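PDB 2OOD: Blr3880 protein from Bradyrhizobium japonicum, which probably catalyses the zinc-dependent hydrolytic deamination of guanine to xanthine and ammonia. Local coordinates for residues L96-L99 / Q100-Y104; Y104-E107 / I108-D112; C297-F301 / L302-L306. One frame throughout, in Å; residues are numbered along the deposited sequence.

Contact 1: residues L96-L99 / Q100-Y104. With GUN (guanine), chain C.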
loop_
_atom_site.group_PDB
_atom_site.type_symbol
_atom_site.label_atom_id
_atom_site.label_comp_id
_atom_site.label_asym_id
_atom_site.label_seq_id
_atom_site.Cartn_x
_atom_site.Cartn_y
_atom_site.Cartn_z
ATOM N N LEU A 96 18.893 -10.210 -0.340
ATOM C CA LEU A 96 19.890 -11.123 0.226
ATOM C C LEU A 96 20.022 -11.236 1.755
ATOM O O LEU A 96 19.799 -12.315 2.319
ATOM C CB LEU A 96 21.251 -10.844 -0.426
ATOM C CG LEU A 96 21.228 -11.075 -1.952
ATOM C CD1 LEU A 96 22.613 -10.837 -2.539
ATOM C CD2 LEU A 96 20.757 -12.498 -2.259
ATOM N N PRO A 97 20.376 -10.144 2.451
ATOM C CA PRO A 97 20.491 -10.293 3.910
ATOM C C PRO A 97 19.188 -10.724 4.588
ATOM O O PRO A 97 19.198 -11.374 5.638
ATOM C CB PRO A 97 20.979 -8.916 4.364
ATOM C CG PRO A 97 20.402 -7.994 3.332
ATOM C CD PRO A 97 20.612 -8.753 2.034
ATOM N N TRP A 98 18.068 -10.368 3.971
ATOM C CA TRP A 98 16.743 -10.713 4.480
ATOM C C TRP A 98 16.485 -12.227 4.402
ATOM O O TRP A 98 15.941 -12.809 5.339
ATOM C CB TRP A 98 15.697 -9.926 3.682
ATOM C CG TRP A 98 14.282 -10.402 3.778
ATOM C CD1 TRP A 98 13.396 -10.150 4.783
ATOM C CD2 TRP A 98 13.564 -11.139 2.782
ATOM N NE1 TRP A 98 12.163 -10.676 4.467
ATOM C CE2 TRP A 98 12.243 -11.286 3.244
ATOM C CE3 TRP A 98 13.911 -11.683 1.539
ATOM C CZ2 TRP A 98 11.267 -11.961 2.504
ATOM C CZ3 TRP A 98 12.943 -12.354 0.801
ATOM C CH2 TRP A 98 11.634 -12.485 1.286
ATOM N N LEU A 99 16.875 -12.863 3.297
ATOM C CA LEU A 99 16.688 -14.309 3.156
ATOM C C LEU A 99 17.416 -14.999 4.300
ATOM O O LEU A 99 16.866 -15.866 4.974
ATOM C CB LEU A 99 17.262 -14.825 1.826
ATOM C CG LEU A 99 16.541 -14.552 0.499
ATOM C CD1 LEU A 99 17.419 -15.008 -0.660
ATOM C CD2 LEU A 99 15.208 -15.277 0.465
ATOM N N GLN A 100 18.662 -14.598 4.512
ATOM C CA GLN A 100 19.497 -15.177 5.562
ATOM C C GLN A 100 18.932 -14.900 6.959
ATOM O O GLN A 100 18.789 -15.806 7.778
ATOM C CB GLN A 100 20.918 -14.604 5.459
ATOM C CG GLN A 100 22.027 -15.630 5.215
ATOM C CD GLN A 100 21.851 -16.431 3.930
ATOM O OE1 GLN A 100 21.657 -15.874 2.846
ATOM N NE2 GLN A 100 21.939 -17.750 4.049
ATOM N N LYS A 101 18.593 -13.643 7.219
ATOM C CA LYS A 101 18.082 -13.253 8.526
ATOM C C LYS A 101 16.666 -13.679 8.912
ATOM O O LYS A 101 16.452 -14.157 10.031
ATOM C CB LYS A 101 18.188 -11.731 8.702
ATOM C CG LYS A 101 17.590 -11.253 10.029
ATOM C CD LYS A 101 17.602 -9.726 10.182
ATOM C CE LYS A 101 16.966 -9.308 11.524
ATOM N NZ LYS A 101 16.983 -7.822 11.756
ATOM N N SER A 102 15.702 -13.527 8.007
ATOM C CA SER A 102 14.316 -13.833 8.353
ATOM C C SER A 102 13.575 -14.987 7.677
ATOM O O SER A 102 12.611 -15.519 8.231
ATOM C CB SER A 102 13.488 -12.567 8.161
ATOM O OG SER A 102 14.191 -11.441 8.646
ATOM N N ILE A 103 14.008 -15.383 6.492
ATOM C CA ILE A 103 13.299 -16.423 5.771
ATOM C C ILE A 103 13.726 -17.871 6.022
ATOM O O ILE A 103 12.905 -18.705 6.377
ATOM C CB ILE A 103 13.310 -16.093 4.245
ATOM C CG1 ILE A 103 12.135 -15.163 3.915
ATOM C CG2 ILE A 103 13.187 -17.357 3.415
ATOM C CD1 ILE A 103 11.859 -14.084 4.947
ATOM N N TYR A 104 15.005 -18.172 5.855
ATOM C CA TYR A 104 15.476 -19.535 6.048
ATOM C C TYR A 104 15.193 -20.091 7.446
ATOM O O TYR A 104 14.760 -21.237 7.584
ATOM C CB TYR A 104 16.967 -19.621 5.701
ATOM C CG TYR A 104 17.257 -19.303 4.241
ATOM C CD1 TYR A 104 18.313 -18.470 3.882
ATOM C CD2 TYR A 104 16.480 -19.847 3.219
ATOM C CE1 TYR A 104 18.589 -18.187 2.541
ATOM C CE2 TYR A 104 16.744 -19.570 1.871
ATOM C CZ TYR A 104 17.802 -18.740 1.536
ATOM O OH TYR A 104 18.074 -18.467 0.197
HETATM N N9 GUN C . 14.546 -16.014 -4.507
HETATM C C8 GUN C . 15.758 -15.793 -3.942
HETATM N N7 GUN C . 15.742 -14.703 -3.230
HETATM C C5 GUN C . 14.512 -14.148 -3.280
HETATM C C6 GUN C . 13.908 -12.978 -2.714
HETATM O O6 GUN C . 14.543 -12.213 -1.979
HETATM N N1 GUN C . 12.568 -12.732 -3.004
HETATM C C2 GUN C . 11.844 -13.588 -3.820
HETATM N N2 GUN C . 10.508 -13.327 -4.083
HETATM N N3 GUN C . 12.394 -14.667 -4.347
HETATM C C4 GUN C . 13.710 -14.980 -4.113
HETATM O O HOH W 1 21.000 -14.334 0.620
#
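Trp98 with Ile103 and Leu99 with Tyr104 pair five positions apart on helix 95-107, which supplies Trp98 and Leu99 to the guanine pocket of this amidohydrolase. The helix widens into a pi-type turn at 100-103. Tyr104 N reaches back to Leu99 O at 3.1 Å, and the bond is nearly straight at 175°. The bond from Ser102 N to Trp98 O at 2.8 Å still has the i to i+4 spacing of an alpha helix. The indole of Trp98 is carried toward the following turn, with CG anti to the backbone N (chi1 164°), and Ile103 CG1 makes a CH-pi contact over one face, 3.9 Å from the centroid of the six-membered ring. Ile103 CD1 lies over the same face, nearer its margin, 3.3 Å from Trp98 CZ2. Guanine approaches at the ring edge instead, its O6 3.2 Å from Trp98 CZ3. Leu99 bridges ligand and helix: its CD1 is its nearest atom to guanine N7 and also lies 3.6 Å from Tyr104 OH, while Leu99 CB packs 3.7 Å from Tyr104 CE1. A water donates to Leu96 O and to Gln100 OE1, tying that side chain to the preceding turn. Beyond the helix, Trp98 rests on Ala90 and Glu93 of the preceding loop, and the Tyr104 ring meets that of Phe175. Strand 70-81, with the zinc ligands His79 and His81, precedes this helix, and helix 113-129 follows it.

Contact 2: residues Y104-E107 / I108-D112; sequences YPEE and IKYKD
Glu106 and Lys109 form a salt bridge where helix 95-107 tightens into the 3-10 segment 108-111, the turn that leads to helix 113-129. The carboxylate of Glu106 is folded back by a bend at chi2 (70°), whereas Lys109 stays fully extended beyond CG and runs across it. Lys109 NZ meets Glu106 OE1 at 3.0 Å on the syn side, 29° out of the carboxylate plane. The other oxygen, Glu106 OE2, bonds to Tyr115 OH of helix 113-129, so both ends of the group are held. Ile108 has CG1 anti to the backbone N (chi1 -167°), which turns CG2 back against Pro105 O and the carbonyl of Tyr104. Main-chain bonds mark the change of helix type: Ile108 N to Tyr104 O is an alpha-type link, followed by the shorter-range Lys109 N to Glu106 O and Tyr110 N to Glu107 O. Glu107 OE2 bonds to Gln84 NE2 and forms a salt bridge with Arg206, while Asp112 OD2 caps Tyr115 N. Lys109 and Tyr110 also pack on Leu424 and Trp420 of the second subunit. One water lies near the plane of the Tyr110 ring, accepting from Tyr110 OH at 2.7 Å and donating to Glu106 OE2 at 2.8 Å.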
loop_
_atom_site.group_PDB
_atom_site.type_symbol
_atom_site.label_atom_id
_atom_site.label_comp_id
_atom_site.label_asym_id
_atom_site.label_seq_id
_atom_site.Cartn_x
_atom_site.Cartn_y
_atom_site.Cartn_z
ATOM N N TYR A 104 15.005 -18.172 5.855
ATOM C CA TYR A 104 15.476 -19.535 6.048
ATOM C C TYR A 104 15.193 -20.091 7.446
ATOM O O TYR A 104 14.760 -21.237 7.584
ATOM C CB TYR A 104 16.967 -19.621 5.701
ATOM C CG TYR A 104 17.257 -19.303 4.241
ATOM C CD1 TYR A 104 18.313 -18.470 3.882
ATOM C CD2 TYR A 104 16.480 -19.847 3.219
ATOM C CE1 TYR A 104 18.589 -18.187 2.541
ATOM C CE2 TYR A 104 16.744 -19.570 1.871
ATOM C CZ TYR A 104 17.802 -18.740 1.536
ATOM O OH TYR A 104 18.074 -18.467 0.197
ATOM N N PRO A 105 15.431 -19.302 8.504
ATOM C CA PRO A 105 15.142 -19.873 9.821
ATOM C C PRO A 105 13.683 -20.299 10.017
ATOM O O PRO A 105 13.393 -21.128 10.877
ATOM C CB PRO A 105 15.586 -18.773 10.795
ATOM C CG PRO A 105 15.612 -17.528 9.965
ATOM C CD PRO A 105 16.111 -18.005 8.626
ATOM N N GLU A 106 12.773 -19.752 9.212
ATOM C CA GLU A 106 11.347 -20.091 9.308
ATOM C C GLU A 106 10.966 -21.226 8.368
ATOM O O GLU A 106 10.226 -22.127 8.744
ATOM C CB GLU A 106 10.493 -18.860 8.985
ATOM C CG GLU A 106 8.998 -19.114 8.798
ATOM C CD GLU A 106 8.271 -19.474 10.085
ATOM O OE1 GLU A 106 8.776 -19.130 11.180
ATOM O OE2 GLU A 106 7.181 -20.088 9.997
ATOM N N GLU A 107 11.477 -21.177 7.143
ATOM C CA GLU A 107 11.182 -22.202 6.151
ATOM C C GLU A 107 11.702 -23.574 6.554
ATOM O O GLU A 107 11.181 -24.605 6.120
ATOM C CB GLU A 107 11.767 -21.807 4.795
ATOM C CG GLU A 107 11.047 -20.637 4.162
ATOM C CD GLU A 107 11.366 -20.474 2.699
ATOM O OE1 GLU A 107 11.583 -21.496 2.016
ATOM O OE2 GLU A 107 11.381 -19.326 2.224
ATOM N N ILE A 108 12.729 -23.587 7.393
ATOM C CA ILE A 108 13.313 -24.841 7.833
ATOM C C ILE A 108 12.360 -25.612 8.760
ATOM O O ILE A 108 12.470 -26.832 8.893
ATOM C CB ILE A 108 14.674 -24.577 8.532
ATOM C CG1 ILE A 108 15.431 -25.892 8.707
ATOM C CG2 ILE A 108 14.451 -23.895 9.870
ATOM C CD1 ILE A 108 16.872 -25.713 9.158
ATOM N N LYS A 109 11.415 -24.901 9.378
ATOM C CA LYS A 109 10.441 -25.523 10.282
ATOM C C LYS A 109 9.482 -26.450 9.537
ATOM O O LYS A 109 8.904 -27.363 10.126
ATOM C CB LYS A 109 9.599 -24.463 10.998
ATOM C CG LYS A 109 10.367 -23.439 11.795
ATOM C CD LYS A 109 9.388 -22.460 12.427
ATOM C CE LYS A 109 10.083 -21.395 13.251
ATOM N NZ LYS A 109 9.100 -20.457 13.858
ATOM N N TYR A 110 9.303 -26.203 8.245
ATOM C CA TYR A 110 8.402 -27.017 7.449
ATOM C C TYR A 110 8.919 -28.425 7.187
ATOM O O TYR A 110 8.294 -29.194 6.451
ATOM C CB TYR A 110 8.066 -26.302 6.135
ATOM C CG TYR A 110 7.117 -25.142 6.343
ATOM C CD1 TYR A 110 7.508 -24.015 7.056
ATOM C CD2 TYR A 110 5.810 -25.196 5.883
ATOM C CE1 TYR A 110 6.620 -22.976 7.309
ATOM C CE2 TYR A 110 4.915 -24.164 6.132
ATOM C CZ TYR A 110 5.324 -23.059 6.845
ATOM O OH TYR A 110 4.429 -22.038 7.101
ATOM N N LYS A 111 10.064 -28.750 7.788
ATOM C CA LYS A 111 10.660 -30.083 7.675
ATOM C C LYS A 111 9.722 -30.983 8.473
ATOM O O LYS A 111 9.472 -32.137 8.111
ATOM C CB LYS A 111 12.038 -30.115 8.339
ATOM C CG LYS A 111 13.223 -30.193 7.409
ATOM C CD LYS A 111 14.499 -30.398 8.221
ATOM C CE LYS A 111 15.730 -30.479 7.317
ATOM N NZ LYS A 111 17.029 -30.447 8.094
ATOM N N ASP A 112 9.231 -30.418 9.576
ATOM C CA ASP A 112 8.307 -31.065 10.500
ATOM C C ASP A 112 6.926 -31.076 9.839
ATOM O O ASP A 112 6.385 -30.016 9.511
ATOM C CB ASP A 112 8.280 -30.258 11.794
ATOM C CG ASP A 112 7.313 -30.807 12.804
ATOM O OD1 ASP A 112 7.772 -31.264 13.875
ATOM O OD2 ASP A 112 6.091 -30.782 12.531
HETATM O O HOH W 2 5.444 -19.687 7.879
#

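Contact 3: residues C297-F301 / L302-L306; sequences CSNLF and LGSGL
Ser298, Asn299 and Ser304 grip one water: it donates to Ser298 OG and to Asn299 OD1, each at 2.9 Å, and accepts from Ser304 OG. A second water accepts from Asn299 ND2 and donates to Gly305 O, so both ends of the Asn299 amide are held, probably fixing its rotation. With chi1 at 177°, Ser298 OG sits beside its own carbonyl carbon and also bonds to the zinc ligand Asp326, in the second shell of the metal. Helix 296-301, which follows barrel strand 291-294, ends here. Leu302 N closes the last full turn on Ser298 O at 2.9 Å, Gly303 takes a positive phi (79°), and Gly305 N folds back to Asn299 O from above the carbonyl plane. Leu302 CD2 lies at the edge of the Phe301 ring, 3.8 Å from Phe301 CD2, and Leu302 CD1 lies 3.9 Å from Ser298 OG; the side chain comes within about 4 Å of guanine. Cutting Leu302 back to an alanine removes CG and both methyls and is likely to open a gap beside the ligand and the Phe301 edge. Phe301 meets the Tyr343 ring of the second subunit, and Gly303 O bonds to Thr351 OG1 there.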
loop_
_atom_site.group_PDB
_atom_site.type_symbol
_atom_site.label_atom_id
_atom_site.label_comp_id
_atom_site.label_asym_id
_atom_site.label_seq_id
_atom_site.Cartn_x
_atom_site.Cartn_y
_atom_site.Cartn_z
ATOM N N CYS A 297 4.277 -5.307 -4.565
ATOM C CA CYS A 297 4.345 -5.164 -3.109
ATOM C C CYS A 297 5.706 -5.566 -2.576
ATOM O O CYS A 297 6.256 -4.914 -1.693
ATOM C CB CYS A 297 3.284 -6.020 -2.426
ATOM S SG CYS A 297 1.613 -5.455 -2.666
ATOM N N SER A 298 6.232 -6.657 -3.118
ATOM C CA SER A 298 7.528 -7.181 -2.727
ATOM C C SER A 298 8.638 -6.251 -3.217
ATOM O O SER A 298 9.534 -5.882 -2.459
ATOM C CB SER A 298 7.705 -8.579 -3.316
ATOM O OG SER A 298 8.981 -9.099 -3.021
ATOM N N ASN A 299 8.561 -5.866 -4.488
ATOM C CA ASN A 299 9.551 -4.984 -5.083
ATOM C C ASN A 299 9.744 -3.726 -4.258
ATOM O O ASN A 299 10.874 -3.275 -4.079
ATOM C CB ASN A 299 9.148 -4.607 -6.507
ATOM C CG ASN A 299 9.195 -5.785 -7.448
ATOM O OD1 ASN A 299 9.820 -6.800 -7.151
ATOM N ND2 ASN A 299 8.549 -5.655 -8.595
ATOM N N LEU A 300 8.646 -3.166 -3.751
ATOM C CA LEU A 300 8.701 -1.954 -2.931
ATOM C C LEU A 300 9.126 -2.240 -1.489
ATOM O O LEU A 300 9.920 -1.511 -0.916
ATOM C CB LEU A 300 7.341 -1.238 -2.932
ATOM C CG LEU A 300 6.802 -0.727 -4.276
ATOM C CD1 LEU A 300 5.435 -0.106 -4.088
ATOM C CD2 LEU A 300 7.765 0.283 -4.864
ATOM N N PHE A 301 8.608 -3.307 -0.902
ATOM C CA PHE A 301 8.953 -3.650 0.472
ATOM C C PHE A 301 10.449 -3.948 0.654
ATOM O O PHE A 301 11.063 -3.518 1.636
ATOM C CB PHE A 301 8.133 -4.864 0.928
ATOM C CG PHE A 301 8.310 -5.207 2.382
ATOM C CD1 PHE A 301 7.567 -4.555 3.363
ATOM C CD2 PHE A 301 9.245 -6.158 2.778
ATOM C CE1 PHE A 301 7.754 -4.842 4.714
ATOM C CE2 PHE A 301 9.439 -6.451 4.135
ATOM C CZ PHE A 301 8.689 -5.788 5.098
ATOM N N LEU A 302 11.034 -4.693 -0.280
ATOM C CA LEU A 302 12.444 -5.047 -0.188
ATOM C C LEU A 302 13.369 -4.020 -0.848
ATOM O O LEU A 302 14.588 -4.163 -0.813
ATOM C CB LEU A 302 12.674 -6.427 -0.806
ATOM C CG LEU A 302 11.935 -7.605 -0.163
ATOM C CD1 LEU A 302 12.238 -8.871 -0.938
ATOM C CD2 LEU A 302 12.359 -7.760 1.279
ATOM N N GLY A 303 12.786 -2.989 -1.452
ATOM C CA GLY A 303 13.583 -1.960 -2.089
ATOM C C GLY A 303 14.117 -2.335 -3.453
ATOM O O GLY A 303 14.906 -1.596 -4.033
ATOM N N SER A 304 13.681 -3.480 -3.967
ATOM C CA SER A 304 14.119 -3.972 -5.270
ATOM C C SER A 304 14.054 -2.901 -6.339
ATOM O O SER A 304 15.017 -2.705 -7.081
ATOM C CB SER A 304 13.268 -5.166 -5.697
ATOM O OG SER A 304 13.366 -6.214 -4.746
ATOM N N GLY A 305 12.921 -2.213 -6.427
ATOM C CA GLY A 305 12.781 -1.167 -7.419
ATOM C C GLY A 305 11.457 -1.139 -8.152
ATOM O O GLY A 305 10.471 -1.705 -7.696
ATOM N N LEU A 306 11.445 -0.483 -9.309
ATOM C CA LEU A 306 10.237 -0.349 -10.112
ATOM C C LEU A 306 10.256 -1.200 -11.377
ATOM O O LEU A 306 10.994 -0.920 -12.318
ATOM C CB LEU A 306 10.031 1.120 -10.492
ATOM C CG LEU A 306 10.008 2.157 -9.363
ATOM C CD1 LEU A 306 9.953 3.548 -9.961
ATOM C CD2 LEU A 306 8.816 1.924 -8.456
HETATM O O HOH W 3 11.016 -7.832 -4.692
HETATM O O HOH W 4 8.319 -2.903 -9.098
#

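How the contacts relate
All three contacts are local, each within one continuous run of chain, so none closes a long loop and none crosses another. Contact 1 comes first, on helix 95-107; contact 2 continues from it, sharing Tyr104, and carries the chain round to helix 113-129. Gln100 O and Pro105 CD, 3.6 Å apart, join these two directly. Contact 3 follows nearly 200 residues later, at the end of helix 296-301, yet returns to the same pocket: Leu302 CD2 lies 3.9 Å from Trp98 CD2, so contacts 1 and 3 bring two parts of the chain far apart in sequence together beside guanine. Contacts 2 and 3 do not touch, about 11 Å apart at their nearest atoms, but both reach the second subunit.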